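Local coordinates for histone-lysine n-methyltransferase, H3 lysine-4 specific (Saccharomyces cerevisiae, PDB 2J8A), which probably methylates histone H3 as the SET1 component of COMPASS; the part described is its N-terminal domain of RNA-recognition-motif fold, at residues T16-D20 / L48-L52; D41-L46 / V106-V110. All blocks are in the same frame, centred on the assembly; numbering follows the deposited sequence.

Interaction 1: residues T16-D20 / L48-L52; sequences TNIQD and LHVYL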
loop_
_atom_site.group_PDB
_atom_site.type_symbol
_atom_site.label_atom_id
_atom_site.label_comp_id
_atom_site.label_asym_id
_atom_site.label_seq_id
_atom_site.Cartn_x
_atom_site.Cartn_y
_atom_site.Cartn_z
ATOM N N THR A 16 3.125 5.632 -10.636
ATOM C CA THR A 16 1.902 6.422 -10.560
ATOM C C THR A 16 2.063 7.555 -9.584
ATOM O O THR A 16 3.021 7.733 -8.800
ATOM C CB THR A 16 0.623 5.720 -10.071
ATOM O OG1 THR A 16 1.011 4.749 -9.106
ATOM C CG2 THR A 16 -0.458 5.204 -11.244
ATOM N N ASN A 17 0.996 8.308 -9.669
ATOM C CA ASN A 17 0.819 9.573 -9.056
ATOM C C ASN A 17 -0.648 9.453 -8.790
ATOM O O ASN A 17 -1.430 10.385 -9.031
ATOM C CB ASN A 17 0.997 10.594 -10.165
ATOM C CG ASN A 17 0.018 10.355 -11.244
ATOM O OD1 ASN A 17 -0.319 11.240 -11.985
ATOM N ND2 ASN A 17 -0.457 9.108 -11.341
ATOM N N ILE A 18 -1.047 8.236 -8.465
ATOM C CA ILE A 18 -2.415 7.987 -8.021
ATOM C C ILE A 18 -2.466 8.751 -6.716
ATOM O O ILE A 18 -1.424 8.891 -6.078
ATOM C CB ILE A 18 -2.601 6.535 -7.807
ATOM C CG1 ILE A 18 -4.026 6.257 -7.506
ATOM C CG2 ILE A 18 -1.895 6.116 -6.530
ATOM C CD1 ILE A 18 -4.317 4.881 -7.994
ATOM N N GLN A 19 -3.580 9.354 -6.343
ATOM C CA GLN A 19 -3.483 10.002 -5.028
ATOM C C GLN A 19 -4.380 9.491 -3.952
ATOM O O GLN A 19 -5.332 8.715 -4.180
ATOM C CB GLN A 19 -3.209 11.550 -4.947
ATOM C CG GLN A 19 -3.388 12.389 -6.276
ATOM C CD GLN A 19 -4.889 12.355 -6.753
ATOM O OE1 GLN A 19 -5.544 13.447 -6.904
ATOM N NE2 GLN A 19 -5.453 11.063 -6.966
ATOM N N ASP A 20 -3.978 9.851 -2.751
ATOM C CA ASP A 20 -4.451 9.148 -1.645
ATOM C C ASP A 20 -5.906 8.906 -1.798
ATOM O O ASP A 20 -6.302 7.778 -2.060
ATOM C CB ASP A 20 -4.053 9.896 -0.434
ATOM C CG ASP A 20 -2.564 9.858 -0.249
ATOM O OD1 ASP A 20 -1.957 8.911 -0.883
ATOM O OD2 ASP A 20 -1.984 10.677 0.519
ATOM N N LEU A 48 5.494 6.113 -1.409
ATOM C CA LEU A 48 5.797 4.731 -1.555
ATOM C C LEU A 48 4.663 4.064 -2.090
ATOM O O LEU A 48 4.894 3.058 -2.685
ATOM C CB LEU A 48 6.004 4.072 -0.211
ATOM C CG LEU A 48 7.216 4.636 0.532
ATOM C CD1 LEU A 48 7.224 4.515 2.103
ATOM C CD2 LEU A 48 8.259 3.749 0.039
ATOM N N HIS A 49 3.426 4.564 -1.888
ATOM C CA HIS A 49 2.220 3.907 -2.488
ATOM C C HIS A 49 2.025 2.616 -1.711
ATOM O O HIS A 49 1.907 1.477 -2.289
ATOM C CB HIS A 49 2.421 3.612 -3.967
ATOM C CG HIS A 49 2.436 4.859 -4.766
ATOM N ND1 HIS A 49 3.099 5.995 -4.347
ATOM C CD2 HIS A 49 1.838 5.199 -5.931
ATOM C CE1 HIS A 49 2.895 6.987 -5.194
ATOM N NE2 HIS A 49 2.133 6.527 -6.174
ATOM N N VAL A 50 1.968 2.866 -0.413
ATOM C CA VAL A 50 1.822 1.941 0.617
ATOM C C VAL A 50 1.065 2.708 1.742
ATOM O O VAL A 50 1.585 3.774 2.380
ATOM C CB VAL A 50 3.211 1.579 1.209
ATOM C CG1 VAL A 50 3.072 0.954 2.613
ATOM C CG2 VAL A 50 3.985 0.677 0.338
ATOM N N TYR A 51 -0.127 2.141 2.041
ATOM C CA TYR A 51 -1.164 2.751 2.970
ATOM C C TYR A 51 -1.599 1.774 4.023
ATOM O O TYR A 51 -1.760 0.580 3.678
ATOM C CB TYR A 51 -2.354 2.888 2.151
ATOM C CG TYR A 51 -2.018 3.431 0.838
ATOM C CD1 TYR A 51 -1.908 4.851 0.691
ATOM C CD2 TYR A 51 -1.777 2.607 -0.287
ATOM C CE1 TYR A 51 -1.647 5.424 -0.522
ATOM C CE2 TYR A 51 -1.453 3.227 -1.531
ATOM C CZ TYR A 51 -1.440 4.605 -1.596
ATOM O OH TYR A 51 -1.175 5.343 -2.729
ATOM N N LEU A 52 -1.733 2.254 5.239
ATOM C CA LEU A 52 -2.366 1.575 6.304
ATOM C C LEU A 52 -3.794 2.089 6.364
ATOM O O LEU A 52 -4.058 3.293 6.760
ATOM C CB LEU A 52 -1.832 2.094 7.638
ATOM C CG LEU A 52 -1.675 1.125 8.850
ATOM C CD1 LEU A 52 -1.778 1.778 10.235
ATOM C CD2 LEU A 52 -2.450 -0.173 8.689
#
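His49 reaches from the strand across to the backbone of Thr16, and no other residue of the two segments gives up as much surface to the contact. Its ring stands beside the loop with NE2 3.0 Å from Thr16 O, but the hydrogen bond is weak, bent to 128° at the hydrogen, and the carbonyl oxygen approaches the ring obliquely. CD2 of the same ring lies 3.3 Å from Thr16 OG1, and Ile18 CG2 lies 3.9 Å from His49 CD2. Histidine suits this partly exposed place because one ring offers an N-H to the loop carbonyl and carbon to the isoleucine methyl. Tyr51, two residues further along the strand, lies on the same side. Its OH sits over one face of the His49 ring, toward the rim, and 3.9 Å from Ile18 CG2. Ile18 thus supplies one methyl to both aromatic residues; with CG1 anti to the backbone N (chi1 -174°), that branch is turned away and CG2 is left to meet them. Asp20 comes to the edge of the tyrosine ring, OD1 lying in the ring plane 3.5 Å from Tyr51 CE1, with the carboxylate plane 86° from the ring. An acidic oxygen at the edge faces the slightly positive ring hydrogens, a mild attraction at most. The loop of 16-20 leads from strand 4-9 into helix 20-28, and through these contacts it lies against strand 47-54, which runs between strands 35-40 and 4-9. Asp20 and Tyr51 also touch Ala38 of strand 35-40, while Val50 and Leu52 face helix 97-119 across the sheet.

Interaction 2: residues D41-L46 / V106-V110; sequences DPNSAL and VEINV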
loop_
_atom_site.group_PDB
_atom_site.type_symbol
_atom_site.label_atom_id
_atom_site.label_comp_id
_atom_site.label_asym_id
_atom_site.label_seq_id
_atom_site.Cartn_x
_atom_site.Cartn_y
_atom_site.Cartn_z
ATOM N N ASP A 41 8.972 7.721 1.448
ATOM C CA ASP A 41 10.300 7.286 1.813
ATOM C C ASP A 41 10.927 8.420 2.738
ATOM O O ASP A 41 11.012 9.534 2.345
ATOM C CB ASP A 41 11.042 6.803 0.505
ATOM C CG ASP A 41 12.537 6.833 0.620
ATOM O OD1 ASP A 41 13.233 6.285 -0.280
ATOM O OD2 ASP A 41 13.050 7.435 1.615
ATOM N N PRO A 42 11.273 8.177 3.987
ATOM C CA PRO A 42 11.807 9.269 4.758
ATOM C C PRO A 42 12.986 9.849 4.107
ATOM O O PRO A 42 13.368 10.913 4.395
ATOM C CB PRO A 42 12.472 8.584 5.883
ATOM C CG PRO A 42 11.611 7.454 6.091
ATOM C CD PRO A 42 11.233 6.968 4.758
ATOM N N ASN A 43 13.652 9.082 3.298
ATOM C CA ASN A 43 14.911 9.515 2.818
ATOM C C ASN A 43 14.674 10.352 1.564
ATOM O O ASN A 43 15.242 11.385 1.409
ATOM C CB ASN A 43 15.783 8.273 2.556
ATOM C CG ASN A 43 15.751 7.386 3.704
ATOM O OD1 ASN A 43 16.208 7.769 4.815
ATOM N ND2 ASN A 43 15.051 6.272 3.563
ATOM N N SER A 44 13.894 9.955 0.621
ATOM C CA SER A 44 13.836 10.839 -0.469
ATOM C C SER A 44 12.523 11.625 -0.443
ATOM O O SER A 44 12.205 12.416 -1.314
ATOM C CB SER A 44 13.868 9.985 -1.693
ATOM O OG SER A 44 12.763 9.058 -1.715
ATOM N N ALA A 45 11.691 11.409 0.531
ATOM C CA ALA A 45 10.271 11.855 0.358
ATOM C C ALA A 45 9.432 11.233 -0.724
ATOM O O ALA A 45 8.262 11.659 -0.753
ATOM C CB ALA A 45 10.123 13.382 0.312
ATOM N N LEU A 46 9.863 10.309 -1.628
ATOM C CA LEU A 46 8.723 9.864 -2.573
ATOM C C LEU A 46 7.560 9.134 -1.952
ATOM O O LEU A 46 7.740 8.366 -1.016
ATOM C CB LEU A 46 9.128 9.022 -3.696
ATOM C CG LEU A 46 10.339 9.669 -4.494
ATOM C CD1 LEU A 46 11.583 8.839 -4.281
ATOM C CD2 LEU A 46 10.136 9.824 -6.108
ATOM N N VAL A 106 11.575 1.384 0.852
ATOM C CA VAL A 106 12.690 2.192 1.060
ATOM C C VAL A 106 13.881 1.535 0.350
ATOM O O VAL A 106 14.572 2.196 -0.549
ATOM C CB VAL A 106 12.746 2.360 2.459
ATOM C CG1 VAL A 106 14.001 3.081 2.682
ATOM C CG2 VAL A 106 11.500 3.089 2.883
ATOM N N GLU A 107 13.961 0.169 0.427
ATOM C CA GLU A 107 15.147 -0.391 -0.084
ATOM C C GLU A 107 14.963 -0.530 -1.547
ATOM O O GLU A 107 15.918 -0.393 -2.227
ATOM C CB GLU A 107 15.188 -1.695 0.757
ATOM C CG GLU A 107 15.119 -1.414 2.303
ATOM C CD GLU A 107 15.090 -2.817 3.166
ATOM O OE1 GLU A 107 15.664 -3.844 2.698
ATOM O OE2 GLU A 107 14.566 -2.969 4.271
ATOM N N ILE A 108 13.771 -0.528 -2.060
ATOM C CA ILE A 108 13.745 -0.533 -3.473
ATOM C C ILE A 108 14.429 0.813 -3.906
ATOM O O ILE A 108 15.274 0.784 -4.829
ATOM C CB ILE A 108 12.492 -0.773 -4.007
ATOM C CG1 ILE A 108 12.020 -2.127 -3.418
ATOM C CG2 ILE A 108 12.783 -0.577 -5.502
ATOM C CD1 ILE A 108 11.066 -2.850 -4.551
ATOM N N ASN A 109 14.253 1.899 -3.150
ATOM C CA ASN A 109 14.574 3.125 -3.581
ATOM C C ASN A 109 16.005 3.235 -3.328
ATOM O O ASN A 109 16.667 3.680 -4.235
ATOM C CB ASN A 109 13.802 4.058 -2.793
ATOM C CG ASN A 109 12.408 4.224 -3.331
ATOM O OD1 ASN A 109 12.055 3.618 -4.349
ATOM N ND2 ASN A 109 11.577 5.041 -2.638
ATOM N N VAL A 110 16.522 2.739 -2.205
ATOM C CA VAL A 110 17.918 2.619 -1.962
ATOM C C VAL A 110 18.527 1.886 -3.045
ATOM O O VAL A 110 19.494 2.284 -3.499
ATOM C CB VAL A 110 18.277 2.016 -0.665
ATOM C CG1 VAL A 110 19.790 1.949 -0.572
ATOM C CG2 VAL A 110 17.742 2.938 0.503
#
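Asp41 lays its carboxylate alongside the amide of Asn109, the two groups running past each other in opposite directions with their planes only 17° apart. Asn109 ND2 donates to Asp41 OD1 over 3.1 Å, at a fairly straight 161°. The oxygen uses its anti lone pair, the one away from OD2, and lies almost exactly in the amide plane, so the bond fixes how the asparagine amide is turned. Asn109 CB is 3.4 Å from Asp41 OD1. With CG of Asp41 anti to the backbone N (chi1 158°), OD1 is turned toward the helix while OD2 stays with the loop's own N-H groups. Ser44 N donates to Asp41 OD2 at 2.8 Å, the three-residue reach of an Asx motif; it comes from well above the carboxylate plane. The backbone bond from Asp41 N to Leu46 O, 2.8 Å long, ties the ends of 41-46 together. With an alanine here in place of Asp41, Asn109 ND2 and Ser44 N would probably lose their acceptor, leaving the amide able to turn and the loop less braced. Van der Waals contacts complete the joint. Val106, a turn earlier on the helix, sets CG1 3.5 Å from Asn43 ND2, and its CG2 makes an apolar contact of 4.3 Å with Pro42 CD; Leu46 CD1 comes to 4.1 Å from Asn109 ND2. A branched valine gives two methyls for the two loop residues, while asparagine can donate a hydrogen bond without bringing a charge. Since Asp41 is buried and the donors described here are uncharged N-H groups, the pairing is one of hydrogen bonding to a carboxylate, which is probably ionised, and not a salt bridge.

How the interactions relate
Interaction 1 lies nearer the middle of the domain and rests on two aromatic side chains of strand 47-54, one weak bond to a backbone carbonyl and methyl contact; interaction 2 is a surface joint, yet its one buried residue, Asp41, makes a good side-chain hydrogen bond. Strand 47-54 and the hairpin turn 41-46 that precedes it meet different elements: the loop 16-20 in interaction 1, helix 97-119 in interaction 2. Leu48 links them directly, Leu48 CG lying 3.7 Å from Asp41 N and Leu48 CD2 4.2 Å from Val106 N. The contacts' centres are about 13 Å apart, and their segments alternate along the chain.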